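Local coordinates for heme oxygenase (Leptospira interrogans, PDB 5KZL), which catalyses the oxygen-dependent cleavage of heme, which in heme oxygenases yields biliverdin, carbon monoxide and free iron, at residues V146-A150 / L151-E155. The protein carries 1 engineered substitution. Numbering follows the deposited sequence.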
loop_
_atom_site.group_PDB
_atom_site.type_symbol
_atom_site.label_atom_id
_atom_site.label_comp_id
_atom_site.label_asym_id
_atom_site.label_seq_id
_atom_site.Cartn_x
_atom_site.Cartn_y
_atom_site.Cartn_z
ATOM N N VAL A 146 14.737 -5.544 7.330
ATOM C CA VAL A 146 14.163 -6.756 7.930
ATOM C C VAL A 146 14.093 -7.853 6.835
ATOM O O VAL A 146 14.607 -8.955 7.046
ATOM C CB VAL A 146 12.779 -6.487 8.602
ATOM C CG1 VAL A 146 12.070 -7.781 8.978
ATOM C CG2 VAL A 146 12.919 -5.583 9.822
ATOM N N ALA A 147 13.527 -7.519 5.652
ATOM C CA ALA A 147 13.382 -8.480 4.538
ATOM C C ALA A 147 14.728 -9.009 4.021
ATOM O O ALA A 147 14.861 -10.211 3.783
ATOM C CB ALA A 147 12.587 -7.857 3.398
ATOM N N ALA A 148 15.720 -8.115 3.856
ATOM C CA ALA A 148 17.038 -8.503 3.348
ATOM C C ALA A 148 17.724 -9.455 4.328
ATOM O O ALA A 148 18.390 -10.389 3.906
ATOM C CB ALA A 148 17.893 -7.265 3.123
ATOM N N ARG A 149 17.535 -9.216 5.630
ATOM C CA ARG A 149 18.124 -9.998 6.703
ATOM C C ARG A 149 17.397 -11.362 6.782
ATOM O O ARG A 149 18.050 -12.407 6.827
ATOM C CB ARG A 149 17.997 -9.185 7.998
ATOM C CG ARG A 149 18.344 -9.946 9.246
ATOM C CD ARG A 149 18.583 -9.026 10.427
ATOM N NE ARG A 149 17.391 -8.306 10.878
ATOM C CZ ARG A 149 17.262 -6.985 10.841
ATOM N NH1 ARG A 149 16.167 -6.408 11.318
ATOM N NH2 ARG A 149 18.238 -6.228 10.351
ATOM N N ALA A 150 16.060 -11.341 6.698
ATOM C CA ALA A 150 15.219 -12.534 6.765
ATOM C C ALA A 150 15.482 -13.512 5.634
ATOM O O ALA A 150 15.507 -14.720 5.879
ATOM C CB ALA A 150 13.758 -12.141 6.756
ATOM N N LEU A 151 15.662 -13.000 4.402
ATOM C CA LEU A 151 15.878 -13.832 3.211
ATOM C C LEU A 151 17.337 -13.938 2.766
ATOM O O LEU A 151 17.641 -14.615 1.773
ATOM C CB LEU A 151 14.978 -13.321 2.065
ATOM C CG LEU A 151 13.462 -13.488 2.269
ATOM C CD1 LEU A 151 12.691 -12.674 1.274
ATOM C CD2 LEU A 151 13.047 -14.953 2.237
ATOM N N ASN A 152 18.257 -13.320 3.547
ATOM C CA ASN A 152 19.687 -13.229 3.261
ATOM C C ASN A 152 19.875 -12.758 1.815
ATOM O O ASN A 152 20.575 -13.390 1.011
ATOM C CB ASN A 152 20.419 -14.565 3.563
ATOM C CG ASN A 152 21.913 -14.391 3.662
ATOM O OD1 ASN A 152 22.446 -13.279 3.591
ATOM N ND2 ASN A 152 22.626 -15.495 3.766
ATOM N N LEU A 153 19.191 -11.652 1.463
ATOM C CA LEU A 153 19.202 -11.138 0.103
ATOM C C LEU A 153 20.525 -10.534 -0.328
ATOM O O LEU A 153 21.181 -9.889 0.492
ATOM C CB LEU A 153 18.092 -10.080 -0.082
ATOM C CG LEU A 153 16.634 -10.542 0.061
ATOM C CD1 LEU A 153 15.683 -9.370 -0.115
ATOM C CD2 LEU A 153 16.293 -11.641 -0.956
ATOM N N PRO A 154 20.883 -10.632 -1.636
ATOM C CA PRO A 154 22.085 -9.914 -2.114
ATOM C C PRO A 154 21.867 -8.404 -1.974
ATOM O O PRO A 154 20.719 -7.934 -1.960
ATOM C CB PRO A 154 22.177 -10.284 -3.600
ATOM C CG PRO A 154 21.172 -11.351 -3.831
ATOM C CD PRO A 154 20.168 -11.309 -2.738
ATOM N N GLU A 155 22.967 -7.652 -1.873
ATOM C CA GLU A 155 22.975 -6.199 -1.772
ATOM C C GLU A 155 22.184 -5.568 -2.917
ATOM O O GLU A 155 22.447 -5.862 -4.079
ATOM C CB GLU A 155 24.437 -5.697 -1.784
ATOM C CG GLU A 155 24.599 -4.217 -1.472
ATOM C CD GLU A 155 24.091 -3.762 -0.119
ATOM O OE1 GLU A 155 24.477 -4.367 0.907
ATOM O OE2 GLU A 155 23.311 -2.784 -0.091
HETATM O O HOH W 1 20.890 -12.132 6.375
#
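A148 and L153 meet across a Schellman motif, the local cap that closes the C-terminal end of helix 125-151 at the protein surface. Three findings identify it. L153 N binds A148 O at 2.9 Å, a six-to-one bond lying in the carbonyl plane on a lone pair. Within that turn N152 N reaches R149 O at 3.4 Å, the weak five-to-two bond. N152 supplies the required left-handed residue, its phi of 49° turning the chain back over the last turn. One step earlier, L151 N still makes the ordinary helical bond to A147 O (3.0 Å). The motif's hydrophobic element is present as well: A148 CB and L153 CB lie 4.3 Å apart. With chi1 -64° and an extended chi2 of 179°, L153 runs alongside the helix, its CB, CG and CD1 all passing close to A148 CA, CD1 at 3.8 Å. L151 and L153 also touch F92 of helix 82-93, and L153 reaches F91 and I159. A water donates to R149 O at 2.9 Å and weakly to N152 OD1. A148 O is thus satisfied by the L153 N-H, whereas R149 O has a weak bond from N152 N-H that the water supplements, and both leucines join the cap to helix 82-93.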